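Local coordinates for uncharacterized protein (Cricetid herpesvirus 2, PDB 4ZKQ) that probably binds host chemokines as a viral decoy receptor of a rodent gammaherpesvirus, keeping them from their cellular receptors, at residues D304-L309 / P331-R336. Numbering follows the deposited sequence.
Sequences DGEPVL and PTKGRR
Gly305 meets Lys333 and Thr332 through its backbone, and its positive phi (72°) is a conformation that glycine adopts easily. Its carbonyl oxygen is gripped twice: Lys333 NZ donates to Gly305 O at 3.0 Å, from above the carbonyl plane, and a water donates to the same oxygen at 2.7 Å. That water in turn accepts from the backbone N of Thr332, at 2.9 Å, and so bridges the two main chains. A long, flexible lysine suits this place: its chain runs extended past the Gly305 carbonyl, CG and CD both packing on the oxygen, and bends only at the last torsion (chi4 -85°) to deliver the ammonium. Glu306 lies alongside it, pointing the same way, and adds a long salt bridge, OE2 to NZ 3.9 Å, at the solvent-exposed surface, where water probably screens the charges. The Glu306 carbonyl takes the hydroxyl of Thr332, OG1 to O 2.7 Å, again from above the carbonyl plane. Chi1 of 61° sets OG1 between the threonine's backbone N and carbonyl carbon and CG2 anti to that carbon, bringing both branches to Glu306 O; threonine suits the spot by offering a hydroxyl to bond and a methyl to pack. These residues close the open end of a beta-hairpin, where the chain enters strand 308-315 and leaves its antiparallel partner 324-330, and Val308 still bonds to Ile330 through the backbone. Next comes Pro307, whose CB packs 4.0 Å from Pro331 CA. With no N-H to satisfy, prolines fit this buried spot where the ladder gives out, and both rest on Phe28.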
ATOM      1  N   ASP A 304      -1.553 -15.184 -15.832  1.00 48.28           N
ATOM      2  CA  ASP A 304      -2.424 -14.812 -16.954  1.00 61.20           C
ATOM      3  C   ASP A 304      -1.696 -13.924 -17.969  1.00 60.49           C
ATOM      4  O   ASP A 304      -2.249 -12.936 -18.457  1.00 60.96           O
ATOM      5  CB  ASP A 304      -3.692 -14.102 -16.444  1.00 53.05           C
ATOM      6  CG  ASP A 304      -4.778 -13.986 -17.514  1.00 77.97           C
ATOM      7  OD1 ASP A 304      -4.853 -14.873 -18.392  1.00 74.74           O
ATOM      8  OD2 ASP A 304      -5.553 -13.005 -17.477  1.00 70.66           O
ATOM      9  N   GLY A 305      -0.453 -14.278 -18.281  1.00 50.12           N
ATOM     10  CA  GLY A 305       0.342 -13.521 -19.233  1.00 45.75           C
ATOM     11  C   GLY A 305       0.802 -12.174 -18.706  1.00 39.73           C
ATOM     12  O   GLY A 305       1.507 -11.440 -19.400  1.00 32.15           O
ATOM     13  N   GLU A 306       0.403 -11.848 -17.479  1.00 31.91           N
ATOM     14  CA  GLU A 306       0.761 -10.578 -16.862  1.00 32.38           C
ATOM     15  C   GLU A 306       1.951 -10.768 -15.936  1.00 23.57           C
ATOM     16  O   GLU A 306       2.327 -11.899 -15.625  1.00 20.96           O
ATOM     17  CB  GLU A 306      -0.424  -9.999 -16.090  1.00 45.20           C
ATOM     18  CG  GLU A 306      -1.702  -9.939 -16.892  1.00 50.33           C
ATOM     19  CD  GLU A 306      -1.526  -9.217 -18.214  1.00 56.90           C
ATOM     20  OE1 GLU A 306      -0.841  -8.173 -18.234  1.00 62.06           O
ATOM     21  OE2 GLU A 306      -2.063  -9.699 -19.237  1.00 68.06           O
ATOM     22  N   PRO A 307       2.554  -9.663 -15.490  1.00 22.40           N
ATOM     23  CA  PRO A 307       3.743  -9.816 -14.656  1.00 18.08           C
ATOM     24  C   PRO A 307       3.460 -10.260 -13.231  1.00 16.05           C
ATOM     25  O   PRO A 307       2.324 -10.235 -12.742  1.00 15.49           O
ATOM     26  CB  PRO A 307       4.356  -8.409 -14.655  1.00 21.26           C
ATOM     27  CG  PRO A 307       3.704  -7.691 -15.772  1.00 24.65           C
ATOM     28  CD  PRO A 307       2.344  -8.259 -15.876  1.00 23.58           C
ATOM     29  N   VAL A 308       4.541 -10.668 -12.581  1.00 16.48           N
ATOM     30  CA  VAL A 308       4.576 -10.910 -11.152  1.00 13.67           C
ATOM     31  C   VAL A 308       5.426  -9.814 -10.527  1.00 18.76           C
ATOM     32  O   VAL A 308       6.483  -9.460 -11.064  1.00 18.09           O
ATOM     33  CB  VAL A 308       5.151 -12.311 -10.830  1.00 14.67           C
ATOM     34  CG1 VAL A 308       5.696 -12.395  -9.391  1.00 15.27           C
ATOM     35  CG2 VAL A 308       4.099 -13.382 -11.078  1.00 21.64           C
ATOM     36  N   LEU A 309       4.944  -9.256  -9.419  1.00 13.52           N
ATOM     37  CA  LEU A 309       5.682  -8.256  -8.668  1.00 14.08           C
ATOM     38  C   LEU A 309       6.293  -8.926  -7.455  1.00 16.09           C
ATOM     39  O   LEU A 309       5.600  -9.628  -6.718  1.00 16.18           O
ATOM     40  CB  LEU A 309       4.779  -7.102  -8.234  1.00 10.44           C
ATOM     41  CG  LEU A 309       5.453  -5.982  -7.445  1.00 13.78           C
ATOM     42  CD1 LEU A 309       6.416  -5.190  -8.318  1.00 15.89           C
ATOM     43  CD2 LEU A 309       4.416  -5.058  -6.833  1.00 17.26           C
ATOM     44  N   PRO A 331       8.042 -10.098 -15.792  1.00 19.82           N
ATOM     45  CA  PRO A 331       7.049 -10.396 -16.826  1.00 17.28           C
ATOM     46  C   PRO A 331       6.985 -11.892 -17.099  1.00 20.38           C
ATOM     47  O   PRO A 331       7.973 -12.591 -16.851  1.00 20.35           O
ATOM     48  CB  PRO A 331       7.564  -9.625 -18.043  1.00 25.85           C
ATOM     49  CG  PRO A 331       9.029  -9.554 -17.840  1.00 21.68           C
ATOM     50  CD  PRO A 331       9.240  -9.450 -16.352  1.00 19.45           C
ATOM     51  N   THR A 332       5.843 -12.375 -17.579  1.00 22.38           N
ATOM     52  CA  THR A 332       5.665 -13.796 -17.869  1.00 26.01           C
ATOM     53  C   THR A 332       5.450 -14.028 -19.370  1.00 28.44           C
ATOM     54  O   THR A 332       5.147 -15.139 -19.798  1.00 33.55           O
ATOM     55  CB  THR A 332       4.477 -14.394 -17.075  1.00 24.95           C
ATOM     56  OG1 THR A 332       3.262 -13.729 -17.445  1.00 22.98           O
ATOM     57  CG2 THR A 332       4.708 -14.252 -15.563  1.00 24.16           C
ATOM     58  N   LYS A 333       5.609 -12.973 -20.161  1.00 30.85           N
ATOM     59  CA  LYS A 333       5.626 -13.097 -21.618  1.00 33.44           C
ATOM     60  C   LYS A 333       6.501 -11.985 -22.181  1.00 33.33           C
ATOM     61  O   LYS A 333       6.845 -11.044 -21.465  1.00 28.89           O
ATOM     62  CB  LYS A 333       4.211 -13.033 -22.199  1.00 32.30           C
ATOM     63  CG  LYS A 333       3.565 -11.650 -22.176  1.00 34.46           C
ATOM     64  CD  LYS A 333       2.185 -11.678 -22.820  1.00 41.65           C
ATOM     65  CE  LYS A 333       1.611 -10.278 -23.021  1.00 49.40           C
ATOM     66  NZ  LYS A 333       0.902  -9.751 -21.819  1.00 56.49           N
ATOM     67  N   GLY A 334       6.884 -12.101 -23.449  1.00 38.94           N
ATOM     68  CA  GLY A 334       7.671 -11.068 -24.103  1.00 29.52           C
ATOM     69  C   GLY A 334       9.168 -11.241 -23.915  1.00 24.93           C
ATOM     70  O   GLY A 334       9.628 -12.304 -23.502  1.00 28.91           O
ATOM     71  N   ARG A 335       9.922 -10.185 -24.215  1.00 29.23           N
ATOM     72  CA  ARG A 335      11.384 -10.209 -24.140  1.00 34.59           C
ATOM     73  C   ARG A 335      11.889 -10.551 -22.747  1.00 37.34           C
ATOM     74  O   ARG A 335      11.421  -9.988 -21.755  1.00 25.96           O
ATOM     75  CB  ARG A 335      11.967  -8.854 -24.564  1.00 34.78           C
ATOM     76  CG  ARG A 335      11.816  -8.540 -26.046  1.00 65.55           C
ATOM     77  CD  ARG A 335      12.500  -7.232 -26.448  1.00 56.41           C
ATOM     78  NE  ARG A 335      11.516  -6.195 -26.761  1.00 48.65           N
ATOM     79  CZ  ARG A 335      10.916  -5.435 -25.850  1.00 50.20           C
ATOM     80  NH1 ARG A 335      11.203  -5.584 -24.563  1.00 47.65           N
ATOM     81  NH2 ARG A 335      10.027  -4.521 -26.221  1.00 43.92           N
ATOM     82  N   ARG A 336      12.854 -11.467 -22.689  1.00 24.07           N
ATOM     83  CA  ARG A 336      13.474 -11.867 -21.428  0.51 31.25           C
ATOM     84  C   ARG A 336      12.416 -12.230 -20.391  1.00 31.00           C
ATOM     85  O   ARG A 336      12.510 -11.833 -19.231  1.00 27.53           O
ATOM     86  CB  ARG A 336      14.379 -10.751 -20.892  0.51 32.43           C
ATOM     87  CG  ARG A 336      15.578 -10.443 -21.779  0.51 34.97           C
ATOM     88  CD  ARG A 336      16.587  -9.530 -21.088  0.51 33.48           C
ATOM     89  NE  ARG A 336      16.109  -8.149 -20.981  0.51 38.17           N
ATOM     90  CZ  ARG A 336      15.931  -7.475 -19.844  0.51 38.10           C
ATOM     91  NH1 ARG A 336      16.186  -8.025 -18.660  0.51 34.97           N
ATOM     92  NH2 ARG A 336      15.491  -6.225 -19.896  0.51 36.61           N
TER
HETATM   93  O   HOH W   1       3.810 -10.466 -18.385  1.00 21.20           O